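Local structure of sugar ABC transporter (4RXT) at residues L33-P38 / T259-S264; K78-A83 / V87-I92; I68-F73 / K99-F104; R27-D32 / D255-A260; I10-T15 / P142-L147. The protein binds alpha-L-arabinopyranose in the cleft between its two lobes and probably serves as the sugar-capturing component of an ABC importer. All coordinates share one frame; numbering follows the deposited sequence. Where two conformers were deposited one is given.

Contact 1. Residues L33-P38 / T259-S264; sequences LGVKVP and TALAVS
Leu261 meets Val35 and Leu33 with the two methyl groups at the end of its side chain. Its CB leaves helix 249-264 in the direction of residues 33-38. Neither CB nor CG comes within 4.2 Å of them, so the side chain first has to bridge the gap between the backbones. It does so because CG lies anti to the backbone N (chi1 -179°), which carries the fork outward from the helix. The two tips then share the work. CD1 rests on Val35 CG2 at 3.8 Å. CD2 touches the same methyl, also at 3.8 Å, and reaches on to Leu33 CB at 4.0 Å. Leu33 CD1 is only slightly farther from Leu261 CD2, at 4.1 Å. Val35 and Leu261 run past each other in opposite directions, and one valine methyl sits against both prongs of the leucine.

In this Rossmann-like lobe of a periplasmic binding protein, residues 33-38 link helix 17-33 to the edge strand 39-41. Gly34 leaves the helical conformation with positive phi and turns the chain toward the sheet. Leu33 and Val35 flank that turn, and both direct CB at the neighbouring helix. Leu33 also packs on Lys258, about one turn before Leu261. No hydrogen bond joins the two segments. At the end of helix 249-264, Ser264 OG donates to Leu261 O at 2.6 Å, with the hydroxyl tilted 23° from the carbonyl plane.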
# COMPACT_ATOMS: atom_id res chain seq x y z
N LEU A 33 -2.43 10.29 -23.49
CA LEU A 33 -3.56 9.65 -24.16
C LEU A 33 -4.66 10.64 -24.56
O LEU A 33 -5.61 10.27 -25.23
CB LEU A 33 -4.17 8.57 -23.25
CG LEU A 33 -3.25 7.43 -22.80
CD1 LEU A 33 -4.01 6.49 -21.86
CD2 LEU A 33 -2.69 6.68 -24.00
N GLY A 34 -4.54 11.88 -24.10
CA GLY A 34 -5.56 12.90 -24.34
C GLY A 34 -6.86 12.67 -23.59
O GLY A 34 -7.95 12.67 -24.17
N VAL A 35 -6.71 12.54 -22.28
CA VAL A 35 -7.83 12.36 -21.36
C VAL A 35 -7.69 13.40 -20.24
O VAL A 35 -6.59 13.64 -19.75
CB VAL A 35 -7.83 10.93 -20.75
CG1 VAL A 35 -8.95 10.74 -19.73
CG2 VAL A 35 -8.00 9.89 -21.85
N LYS A 36 -8.79 14.03 -19.86
CA LYS A 36 -8.80 14.92 -18.70
C LYS A 36 -8.88 14.01 -17.45
O LYS A 36 -9.77 13.15 -17.34
CB LYS A 36 -10.04 15.85 -18.75
CG LYS A 36 -10.27 16.81 -17.56
CD LYS A 36 -11.75 17.20 -17.31
CE LYS A 36 -11.90 18.09 -16.10
NZ LYS A 36 -13.31 18.60 -15.91
N VAL A 37 -7.93 14.16 -16.53
CA VAL A 37 -7.85 13.32 -15.33
C VAL A 37 -7.87 14.19 -14.06
O VAL A 37 -6.82 14.56 -13.51
CB VAL A 37 -6.62 12.40 -15.36
CG1 VAL A 37 -6.55 11.56 -14.11
CG2 VAL A 37 -6.63 11.50 -16.60
N PRO A 38 -9.08 14.50 -13.57
CA PRO A 38 -9.17 15.12 -12.27
C PRO A 38 -8.58 14.24 -11.20
O PRO A 38 -8.78 13.04 -11.21
CB PRO A 38 -10.69 15.30 -12.04
CG PRO A 38 -11.33 15.17 -13.39
CD PRO A 38 -10.40 14.32 -14.21
N THR A 259 -6.36 1.72 -18.94
CA THR A 259 -7.41 0.69 -18.92
C THR A 259 -8.80 1.27 -18.89
O THR A 259 -9.67 0.83 -19.62
CB THR A 259 -7.22 -0.23 -17.71
OG1 THR A 259 -5.91 -0.85 -17.80
CG2 THR A 259 -8.32 -1.27 -17.62
N ALA A 260 -9.00 2.30 -18.07
CA ALA A 260 -10.30 2.96 -17.99
C ALA A 260 -10.68 3.56 -19.35
O ALA A 260 -11.83 3.47 -19.76
CB ALA A 260 -10.31 4.04 -16.92
N LEU A 261 -9.73 4.21 -20.03
CA LEU A 261 -10.00 4.70 -21.36
C LEU A 261 -10.46 3.59 -22.31
O LEU A 261 -11.41 3.76 -23.09
CB LEU A 261 -8.76 5.43 -21.92
CG LEU A 261 -8.92 6.02 -23.33
CD1 LEU A 261 -10.04 7.06 -23.42
CD2 LEU A 261 -7.61 6.62 -23.82
N ALA A 262 -9.75 2.48 -22.30
CA ALA A 262 -10.10 1.39 -23.18
C ALA A 262 -11.52 0.86 -22.88
O ALA A 262 -12.34 0.63 -23.80
CB ALA A 262 -9.08 0.26 -23.07
N VAL A 263 -11.83 0.73 -21.59
CA VAL A 263 -13.18 0.30 -21.18
C VAL A 263 -14.27 1.29 -21.68
O VAL A 263 -15.33 0.87 -22.16
CB VAL A 263 -13.26 0.11 -19.66
CG1 VAL A 263 -14.69 -0.05 -19.22
CG2 VAL A 263 -12.40 -1.07 -19.21
N SER A 264 -13.99 2.60 -21.55
CA SER A 264 -14.89 3.66 -22.00
C SER A 264 -15.17 3.61 -23.50
O SER A 264 -16.20 4.11 -23.95
CB SER A 264 -14.34 5.04 -21.64
OG SER A 264 -13.33 5.47 -22.53

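Contact 2. Residues K78-A83 / V87-I92; sequences KPVDEA and VPIIGI
Ala83 and Val87 bring the backbones closest, with their CA atoms 5.9 Å apart where the chain turns from helix 77-84 toward strand 89-92. Val87 N donates to Ala83 O at 3.0 Å. The donor lies in the carbonyl plane, and the C=O...N angle of 158° means that the carbonyl of Ala83 points nearly straight at it. This bond ties the loop before the strand back to the last turn of the helix. Val87 CB also lies against that carbonyl oxygen, at 3.8 Å.

Beyond the turn the contact is apolar. Helix 77-84 is the crossover of a beta-alpha-beta unit that joins the parallel neighbours 66-68 and 89-92. Ile89, at the start of the second strand, points its CB at the helix. Its two branches part there. CG1 lies anti to the carbonyl carbon (chi1 -46°) and carries CD1 to Ala83 CB at 3.8 Å. CG2 takes the other direction and faces Val80 CG1, a looser approach of 4.2 Å. Val80 and Ala83 are three residues apart, so they stand on the same side of the helix and receive the two branches of one isoleucine. All four touching residues are buried. Ala83 also packs on Val59 of helix 48-60, while Ile89 and Val80 both touch Phe101, which extends this apolar layer toward strand 103-106.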
# COMPACT_ATOMS: atom_id res chain seq x y z
N LYS A 78 -20.89 -1.32 -1.63
CA LYS A 78 -22.15 -0.76 -2.11
C LYS A 78 -21.93 0.54 -2.92
O LYS A 78 -22.52 0.71 -3.97
CB LYS A 78 -23.02 -0.51 -0.88
CG LYS A 78 -24.46 -0.73 -1.09
CD LYS A 78 -25.05 0.41 -1.89
CE LYS A 78 -26.47 0.08 -2.27
NZ LYS A 78 -27.32 -0.11 -1.08
N PRO A 79 -21.03 1.46 -2.44
CA PRO A 79 -20.83 2.64 -3.25
C PRO A 79 -20.31 2.32 -4.65
O PRO A 79 -20.73 2.95 -5.60
CB PRO A 79 -19.83 3.45 -2.42
CG PRO A 79 -20.24 3.13 -1.02
CD PRO A 79 -20.59 1.69 -1.05
N VAL A 80 -19.41 1.34 -4.75
CA VAL A 80 -18.94 0.94 -6.06
C VAL A 80 -20.06 0.29 -6.89
O VAL A 80 -20.17 0.59 -8.08
CB VAL A 80 -17.69 0.06 -5.99
CG1 VAL A 80 -17.37 -0.56 -7.33
CG2 VAL A 80 -16.52 0.91 -5.47
N ASP A 81 -20.89 -0.55 -6.26
CA ASP A 81 -22.02 -1.16 -6.98
C ASP A 81 -22.91 -0.05 -7.57
O ASP A 81 -23.35 -0.12 -8.72
CB ASP A 81 -22.88 -2.04 -6.05
CG ASP A 81 -22.25 -3.40 -5.71
OD1 ASP A 81 -21.35 -3.88 -6.43
OD2 ASP A 81 -22.70 -3.99 -4.69
N GLU A 82 -23.17 0.97 -6.75
CA GLU A 82 -24.04 2.07 -7.17
C GLU A 82 -23.43 2.86 -8.31
O GLU A 82 -24.12 3.16 -9.31
CB GLU A 82 -24.40 2.98 -5.99
CG GLU A 82 -25.28 2.31 -4.94
CD GLU A 82 -26.59 1.83 -5.52
OE1 GLU A 82 -27.21 2.60 -6.27
OE2 GLU A 82 -26.99 0.68 -5.23
N ALA A 83 -22.16 3.24 -8.15
CA ALA A 83 -21.44 3.96 -9.20
C ALA A 83 -21.44 3.21 -10.53
O ALA A 83 -21.64 3.81 -11.60
CB ALA A 83 -20.01 4.22 -8.77
N VAL A 87 -21.45 4.39 -14.50
CA VAL A 87 -20.07 4.68 -14.91
C VAL A 87 -19.20 3.42 -14.74
O VAL A 87 -19.25 2.80 -13.68
CB VAL A 87 -19.47 5.82 -14.03
CG1 VAL A 87 -18.05 6.16 -14.44
CG2 VAL A 87 -20.33 7.08 -14.10
N PRO A 88 -18.40 3.03 -15.75
CA PRO A 88 -17.46 1.93 -15.48
C PRO A 88 -16.37 2.31 -14.50
O PRO A 88 -15.77 3.40 -14.60
CB PRO A 88 -16.83 1.61 -16.84
CG PRO A 88 -17.17 2.73 -17.70
CD PRO A 88 -18.28 3.55 -17.11
N ILE A 89 -16.09 1.36 -13.60
CA ILE A 89 -15.19 1.58 -12.47
C ILE A 89 -14.03 0.63 -12.60
O ILE A 89 -14.19 -0.57 -12.77
CB ILE A 89 -15.88 1.36 -11.10
CG1 ILE A 89 -17.25 2.06 -11.05
CG2 ILE A 89 -14.96 1.74 -9.94
CD1 ILE A 89 -17.20 3.56 -11.17
N ILE A 90 -12.82 1.20 -12.58
CA ILE A 90 -11.58 0.46 -12.61
C ILE A 90 -10.97 0.61 -11.21
O ILE A 90 -10.80 1.74 -10.70
CB ILE A 90 -10.64 0.99 -13.72
CG1 ILE A 90 -11.10 0.52 -15.13
CG2 ILE A 90 -9.20 0.59 -13.45
CD1 ILE A 90 -12.49 0.99 -15.55
N GLY A 91 -10.64 -0.52 -10.59
CA GLY A 91 -10.02 -0.50 -9.25
C GLY A 91 -8.52 -0.62 -9.28
O GLY A 91 -7.93 -1.25 -10.17
N ILE A 92 -7.90 0.03 -8.28
CA ILE A 92 -6.46 -0.13 -8.06
C ILE A 92 -6.16 -0.36 -6.56
O ILE A 92 -6.94 0.05 -5.67
CB ILE A 92 -5.62 1.04 -8.62
CG1 ILE A 92 -5.97 2.36 -7.96
CG2 ILE A 92 -5.77 1.12 -10.13
CD1 ILE A 92 -4.95 3.46 -8.22

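Contact 3. Residues I68-F73 / K99-F104; sequences ISPTEF and KAFKSF
Phe101 turns its ring toward Ile68 and Pro70 by setting CG anti to its own carbonyl carbon (chi1 -65°), while chi2 of -78° turns the ring plane nearly perpendicular to the plane through CA, CB and CG. The far end of the ring, CE1 and CZ, then faces residues 68-73. In Ile68, chi1 of -176° sends CG1 away from the backbone N and leaves CG2 in the crowded position between N and the carbonyl carbon. This methyl is the branch that touches. It meets Phe101 CE1 at 4.2 Å, at the edge of the ring and near its plane, and the two side chains cross at about a right angle. Pro70 comes to the adjoining corner. Its CG lies 3.9 Å from Phe101 CZ on an oblique approach.

The contact lies at the parallel sheet of one lobe of this periplasmic binding protein. Ile68 ends strand 66-68, and Pro70 lies in the loop that leads from it to helix 77-84. Phe101 comes shortly before strand 103-106. Strand 89-92 runs between strands 66-68 and 103-106, so the phenyl ring spans that strand to reach Ile68. Phe101 also touches Ile89 of the middle strand and Val80 of the crossover helix.

A second ring comes from the same segment. Phe104 CE2 lies over the centre of the Phe101 ring, 3.8 Å above its plane, and Phe101 CG in turn lies at the edge of the Phe104 ring. The pair thus meets edge-to-face. The side chain of Pro70 is about 8 Å from the bound sugar and about 6 Å from those of Lys12 and Asp93, which bind it.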
# COMPACT_ATOMS: atom_id res chain seq x y z
N ILE A 68 -10.46 4.13 -9.06
CA ILE A 68 -10.50 4.31 -7.62
C ILE A 68 -9.65 3.29 -6.87
O ILE A 68 -9.60 2.12 -7.25
CB ILE A 68 -11.96 4.30 -7.07
CG1 ILE A 68 -12.04 4.58 -5.58
CG2 ILE A 68 -12.70 3.00 -7.42
CD1 ILE A 68 -13.41 4.99 -5.09
N SER A 69 -9.01 3.78 -5.80
CA SER A 69 -8.37 2.91 -4.78
C SER A 69 -9.29 2.89 -3.56
O SER A 69 -9.19 3.75 -2.73
CB SER A 69 -6.97 3.42 -4.39
OG SER A 69 -7.09 4.70 -3.82
N PRO A 70 -10.17 1.87 -3.46
CA PRO A 70 -11.11 1.86 -2.35
C PRO A 70 -10.42 1.86 -1.00
O PRO A 70 -9.61 1.00 -0.71
CB PRO A 70 -11.91 0.58 -2.56
CG PRO A 70 -11.73 0.21 -3.99
CD PRO A 70 -10.38 0.75 -4.39
N THR A 71 -10.81 2.80 -0.13
CA THR A 71 -10.11 2.98 1.11
C THR A 71 -10.41 1.94 2.18
O THR A 71 -9.56 1.60 2.99
CB THR A 71 -10.22 4.43 1.60
OG1 THR A 71 -9.14 4.68 2.52
CG2 THR A 71 -11.57 4.67 2.24
N GLU A 72 -11.62 1.37 2.17
CA GLU A 72 -12.03 0.39 3.17
C GLU A 72 -12.84 -0.64 2.35
O GLU A 72 -13.67 -0.27 1.51
CB GLU A 72 -12.88 1.10 4.26
CG GLU A 72 -12.90 0.49 5.67
CD GLU A 72 -14.01 -0.53 5.95
OE1 GLU A 72 -14.90 -0.73 5.12
OE2 GLU A 72 -13.98 -1.15 7.03
N PHE A 73 -12.58 -1.92 2.60
CA PHE A 73 -13.11 -3.02 1.79
C PHE A 73 -14.64 -3.14 1.83
O PHE A 73 -15.30 -3.14 0.79
CB PHE A 73 -12.48 -4.36 2.26
CG PHE A 73 -12.98 -5.56 1.53
CD1 PHE A 73 -12.40 -5.96 0.36
CD2 PHE A 73 -14.04 -6.31 2.05
CE1 PHE A 73 -12.88 -7.08 -0.33
CE2 PHE A 73 -14.52 -7.42 1.37
CZ PHE A 73 -13.94 -7.81 0.18
N LYS A 99 -18.23 -6.85 -7.06
CA LYS A 99 -17.79 -7.56 -8.27
C LYS A 99 -18.01 -6.68 -9.52
O LYS A 99 -17.90 -7.14 -10.66
CB LYS A 99 -18.53 -8.92 -8.44
CG LYS A 99 -18.24 -9.94 -7.36
CD LYS A 99 -16.78 -10.40 -7.39
CE LYS A 99 -16.37 -11.06 -6.08
NZ LYS A 99 -14.93 -10.79 -5.77
N ALA A 100 -18.27 -5.40 -9.29
CA ALA A 100 -18.70 -4.53 -10.39
C ALA A 100 -17.57 -3.93 -11.17
O ALA A 100 -17.80 -3.37 -12.24
CB ALA A 100 -19.60 -3.43 -9.88
N PHE A 101 -16.35 -4.07 -10.65
CA PHE A 101 -15.17 -3.50 -11.31
C PHE A 101 -14.94 -4.12 -12.70
O PHE A 101 -15.11 -5.29 -12.88
CB PHE A 101 -13.91 -3.74 -10.49
CG PHE A 101 -13.87 -3.04 -9.15
CD1 PHE A 101 -13.58 -1.70 -9.05
CD2 PHE A 101 -14.15 -3.76 -7.97
CE1 PHE A 101 -13.48 -1.09 -7.82
CE2 PHE A 101 -14.09 -3.15 -6.74
CZ PHE A 101 -13.78 -1.80 -6.68
N LYS A 102 -14.56 -3.30 -13.66
CA LYS A 102 -14.24 -3.76 -15.02
C LYS A 102 -12.83 -4.29 -15.14
O LYS A 102 -12.50 -5.08 -16.03
CB LYS A 102 -14.45 -2.63 -16.04
CG LYS A 102 -15.88 -2.13 -16.12
CD LYS A 102 -16.84 -3.28 -16.39
CE LYS A 102 -18.23 -2.78 -16.75
NZ LYS A 102 -19.22 -3.89 -16.85
N SER A 103 -11.97 -3.80 -14.27
CA SER A 103 -10.59 -4.28 -14.18
C SER A 103 -10.05 -3.88 -12.83
O SER A 103 -10.61 -2.99 -12.18
CB SER A 103 -9.70 -3.71 -15.30
OG SER A 103 -8.41 -4.29 -15.34
N PHE A 104 -8.98 -4.55 -12.44
CA PHE A 104 -8.34 -4.28 -11.16
C PHE A 104 -6.83 -4.44 -11.29
O PHE A 104 -6.35 -5.49 -11.71
CB PHE A 104 -8.88 -5.21 -10.05
CG PHE A 104 -8.95 -4.53 -8.71
CD1 PHE A 104 -7.79 -4.33 -7.97
CD2 PHE A 104 -10.16 -3.98 -8.24
CE1 PHE A 104 -7.85 -3.68 -6.76
CE2 PHE A 104 -10.20 -3.29 -7.04
CZ PHE A 104 -9.04 -3.15 -6.30

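Contact 4. Residues R27-D32 / D255-A260; sequences RKAGKD and DGIKTA
Apolar packing joins the two helices, and Ala29 against Ile257 is its centre. Their CA atoms lie 6.3 Å apart. Ala29 CB meets Ile257 CB at 3.8 Å and Ile257 CG2 at 3.9 Å, so the methyl of the alanine rests on the beta-branched base of the isoleucine. With chi1 at -64°, CG2 is directed away from its own backbone N. The same CG2 approaches Gly30 N at 4.4 Å, where glycine presents bare backbone. Ile257 also packs on Ala26, one turn back along helix 17-33, and on Val37.

No polar bond joins the two segments. Lys28 NZ forms a salt bridge to Asp32 OD2 at 2.8 Å, using the syn lone pair of that oxygen; its bond to OD1 is weak. The pair is four residues apart, one turn of helix. Asp32 OD2 also hydrogen-bonds to Tyr254 OH, which ties the two helices just beside the contact. In the other helix, Asp255 O accepts from Thr259 N at 2.9 Å and from Thr259 OG1 at 2.7 Å, from opposite faces of its plane.

Helices 17-33 and 249-264 pack against each other in the lobe that holds strand 9-11. Ala29 and Gly30 give helix 17-33 a low surface here, against which Ile257 lies. The hold between the two segments therefore rests on shape and burial, and the Tyr254 bond supplements it at the margin.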
# COMPACT_ATOMS: atom_id res chain seq x y z
N ARG A 27 -1.65 11.21 -14.14
CA ARG A 27 -1.47 12.52 -14.81
C ARG A 27 -0.76 12.33 -16.16
O ARG A 27 -1.15 12.91 -17.19
CB ARG A 27 -0.64 13.49 -13.91
CG ARG A 27 -0.53 14.91 -14.40
CD ARG A 27 0.30 15.72 -13.40
NE ARG A 27 -0.26 15.56 -12.04
CZ ARG A 27 0.42 15.17 -10.96
NH1 ARG A 27 -0.20 15.07 -9.79
NH2 ARG A 27 1.72 14.90 -11.01
N LYS A 28 0.33 11.56 -16.12
CA LYS A 28 1.13 11.35 -17.32
C LYS A 28 0.27 10.65 -18.38
O LYS A 28 0.27 10.99 -19.57
CB LYS A 28 2.40 10.56 -16.99
CG LYS A 28 3.34 10.33 -18.16
CD LYS A 28 3.91 11.62 -18.72
CE LYS A 28 4.94 11.36 -19.84
NZ LYS A 28 4.71 10.09 -20.59
N ALA A 29 -0.50 9.65 -17.93
CA ALA A 29 -1.39 8.94 -18.84
C ALA A 29 -2.42 9.88 -19.48
O ALA A 29 -2.68 9.80 -20.67
CB ALA A 29 -2.10 7.80 -18.14
N GLY A 30 -2.99 10.77 -18.66
CA GLY A 30 -3.93 11.76 -19.19
C GLY A 30 -3.30 12.57 -20.31
O GLY A 30 -3.90 12.80 -21.35
N LYS A 31 -2.08 13.02 -20.09
CA LYS A 31 -1.35 13.83 -21.08
C LYS A 31 -1.03 12.99 -22.33
O LYS A 31 -1.18 13.43 -23.48
CB LYS A 31 -0.06 14.40 -20.47
CG LYS A 31 -0.26 15.55 -19.47
CD LYS A 31 1.06 16.25 -19.11
CE LYS A 31 1.32 16.38 -17.60
NZ LYS A 31 0.67 17.55 -16.94
N ASP A 32 -0.56 11.76 -22.11
CA ASP A 32 -0.12 10.92 -23.23
C ASP A 32 -1.29 10.56 -24.12
O ASP A 32 -1.17 10.53 -25.35
CB ASP A 32 0.55 9.62 -22.76
CG ASP A 32 1.94 9.81 -22.22
OD1 ASP A 32 2.49 10.94 -22.30
OD2 ASP A 32 2.50 8.80 -21.68
N ASP A 255 -1.53 2.80 -15.92
CA ASP A 255 -2.24 1.74 -16.58
C ASP A 255 -3.68 1.71 -16.08
O ASP A 255 -4.55 1.20 -16.78
CB ASP A 255 -1.56 0.40 -16.41
CG ASP A 255 -0.37 0.23 -17.33
OD1 ASP A 255 -0.16 1.07 -18.23
OD2 ASP A 255 0.34 -0.78 -17.18
N GLY A 256 -3.95 2.26 -14.90
CA GLY A 256 -5.35 2.47 -14.48
C GLY A 256 -6.13 3.36 -15.43
O GLY A 256 -7.21 3.01 -15.89
N ILE A 257 -5.59 4.55 -15.67
CA ILE A 257 -6.18 5.46 -16.65
C ILE A 257 -6.23 4.86 -18.05
O ILE A 257 -7.26 4.91 -18.71
CB ILE A 257 -5.45 6.80 -16.68
CG1 ILE A 257 -5.62 7.51 -15.34
CG2 ILE A 257 -5.94 7.65 -17.86
CD1 ILE A 257 -7.04 7.88 -14.92
N LYS A 258 -5.13 4.27 -18.49
CA LYS A 258 -5.11 3.64 -19.83
C LYS A 258 -6.22 2.56 -19.97
O LYS A 258 -6.93 2.51 -20.99
CB LYS A 258 -3.72 3.08 -20.12
CG LYS A 258 -3.48 2.58 -21.52
CD LYS A 258 -2.02 2.26 -21.73
CE LYS A 258 -1.76 1.88 -23.17
NZ LYS A 258 -0.31 1.87 -23.41
N THR A 259 -6.36 1.72 -18.94
CA THR A 259 -7.41 0.69 -18.92
C THR A 259 -8.80 1.27 -18.89
O THR A 259 -9.67 0.83 -19.62
CB THR A 259 -7.22 -0.23 -17.71
OG1 THR A 259 -5.91 -0.85 -17.80
CG2 THR A 259 -8.32 -1.27 -17.62
N ALA A 260 -9.00 2.30 -18.07
CA ALA A 260 -10.30 2.96 -17.99
C ALA A 260 -10.68 3.56 -19.35
O ALA A 260 -11.83 3.47 -19.76
CB ALA A 260 -10.31 4.04 -16.92

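Contact 5. Residues I10-T15 / P142-L147; sequences IVKDTT and PGAGSL. With ARA (alpha-L-arabinopyranose), chain B.
Lys12 and Ser146 point their polar tips at one sugar hydroxyl, O3 of the bound arabinopyranose, from the two sides of the cleft. The lysine chain is extended beyond CG. It runs from the loop that follows strand 9-11 across the gap and delivers NZ to within 3.0 Å of ARA O3, to which it donates a hydrogen bond. Ser146 stands in the first turn of helix 145-161. A chi1 of 55° places its OG between the backbone N and the carbonyl carbon, turned to the sugar, with OG 2.8 Å from ARA O3. The two tips do not bond each other: Lys12 NZ and Ser146 OG are 3.7 Å apart. Ala144, at the N-cap position of that helix, sets its CB against Lys12 NZ at 4.0 Å.

Such a meeting of residues from both lobes round a ligand is the hallmark of a closed periplasmic binding protein. Leu147 lines the same pocket with CD2, 3.8 Å from ARA O4. Asp93, Glu45, Arg150, Asp227 and Gln247 also hydrogen-bond the sugar, and Asp93 makes a long, weak ion pair with Lys12. Next to Lys12, an Asx turn shapes the loop: Asp13 OD1 accepts from Thr15 N at 2.9 Å, from above the carboxylate plane, and from Thr15 OG1 at 2.6 Å on the same face.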
# COMPACT_ATOMS: atom_id res chain seq x y z
N ILE A 10 -9.51 8.59 -8.03
CA ILE A 10 -9.83 8.83 -6.63
C ILE A 10 -8.89 7.97 -5.81
O ILE A 10 -8.98 6.75 -5.81
CB ILE A 10 -11.30 8.47 -6.29
CG1 ILE A 10 -12.25 9.24 -7.20
CG2 ILE A 10 -11.60 8.75 -4.81
CD1 ILE A 10 -13.69 8.77 -7.13
N VAL A 11 -7.98 8.63 -5.12
CA VAL A 11 -7.01 7.96 -4.27
C VAL A 11 -7.46 7.96 -2.82
O VAL A 11 -8.43 8.64 -2.48
CB VAL A 11 -5.61 8.55 -4.41
CG1 VAL A 11 -5.12 8.38 -5.86
CG2 VAL A 11 -5.60 10.01 -3.98
N LYS A 12 -6.79 7.17 -1.97
CA LYS A 12 -7.19 7.12 -0.54
C LYS A 12 -6.83 8.41 0.22
O LYS A 12 -7.49 8.75 1.19
CB LYS A 12 -6.52 5.95 0.19
CG LYS A 12 -6.82 4.56 -0.36
CD LYS A 12 -6.32 3.50 0.58
CE LYS A 12 -6.54 2.10 0.06
NZ LYS A 12 -6.19 1.11 1.13
N ASP A 13 -5.71 9.05 -0.14
CA ASP A 13 -5.20 10.18 0.65
C ASP A 13 -4.22 10.97 -0.20
O ASP A 13 -3.12 10.52 -0.48
CB ASP A 13 -4.52 9.66 1.94
CG ASP A 13 -3.92 10.81 2.83
OD1 ASP A 13 -3.90 11.99 2.41
OD2 ASP A 13 -3.44 10.52 3.94
N THR A 14 -4.64 12.17 -0.60
CA THR A 14 -3.82 13.01 -1.49
C THR A 14 -2.54 13.57 -0.86
O THR A 14 -1.69 14.06 -1.59
CB THR A 14 -4.65 14.20 -2.02
OG1 THR A 14 -5.10 15.01 -0.91
CG2 THR A 14 -5.84 13.72 -2.86
N THR A 15 -2.42 13.51 0.46
CA THR A 15 -1.25 14.00 1.19
C THR A 15 -0.12 12.98 1.35
O THR A 15 0.94 13.30 1.85
CB THR A 15 -1.64 14.49 2.61
OG1 THR A 15 -1.96 13.38 3.46
CG2 THR A 15 -2.84 15.45 2.55
N PRO A 142 -7.68 -0.18 10.45
CA PRO A 142 -8.40 -1.43 10.16
C PRO A 142 -9.30 -1.39 8.92
O PRO A 142 -9.74 -0.33 8.48
CB PRO A 142 -9.27 -1.61 11.40
CG PRO A 142 -9.56 -0.24 11.83
CD PRO A 142 -8.28 0.53 11.59
N GLY A 143 -9.60 -2.56 8.37
CA GLY A 143 -10.64 -2.64 7.36
C GLY A 143 -10.23 -2.36 5.91
O GLY A 143 -11.06 -2.38 5.02
N ALA A 144 -8.93 -2.19 5.66
CA ALA A 144 -8.44 -1.94 4.30
C ALA A 144 -8.18 -3.25 3.59
O ALA A 144 -7.59 -4.14 4.15
CB ALA A 144 -7.15 -1.08 4.30
N GLY A 145 -8.58 -3.37 2.35
CA GLY A 145 -8.36 -4.61 1.61
C GLY A 145 -6.87 -4.98 1.52
O GLY A 145 -6.46 -6.08 1.83
N SER A 146 -6.06 -4.01 1.07
CA SER A 146 -4.62 -4.26 0.87
C SER A 146 -3.97 -4.69 2.20
O SER A 146 -3.23 -5.68 2.27
CB SER A 146 -3.92 -3.03 0.28
OG SER A 146 -4.17 -1.94 1.12
N LEU A 147 -4.24 -3.92 3.25
CA LEU A 147 -3.55 -4.14 4.53
C LEU A 147 -3.97 -5.44 5.24
O LEU A 147 -3.15 -6.12 5.88
CB LEU A 147 -3.74 -2.95 5.47
CG LEU A 147 -3.36 -1.59 4.85
CD1 LEU A 147 -3.52 -0.49 5.91
CD2 LEU A 147 -1.98 -1.54 4.19
C1 ARA B . 0.30 1.61 0.45
C2 ARA B . -0.92 0.69 0.29
C3 ARA B . -2.20 1.51 0.35
C4 ARA B . -2.23 2.41 1.60
C5 ARA B . -0.91 2.51 2.24
O1 ARA B . 1.13 0.56 0.92
O2 ARA B . -0.88 0.00 -0.98
O3 ARA B . -3.32 0.62 0.24
O4 ARA B . -2.98 1.84 2.67
O5 ARA B . 0.19 2.72 1.34

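How the contacts relate
From the N terminus, residues 10-15, which begin in strand 9-11, open contact 5. Helix 17-33 follows and supplies contact 4, then contact 1 just after it. Contact 3 opens at residues 68-73 and closes at 99-104. Contact 2, the shortest loop, lies wholly within it and shares its sheet. Contact 5 closes next, at 142-147, joining the two lobes at the sugar. It encloses contacts 2 and 3, as do contacts 1 and 4. Contacts 4 and 1 close last, on helix 249-264, where they share Thr259 and Ala260; both cross contact 5. That helix also packs on Ile90 of contact 2 and Ser103 of contact 3.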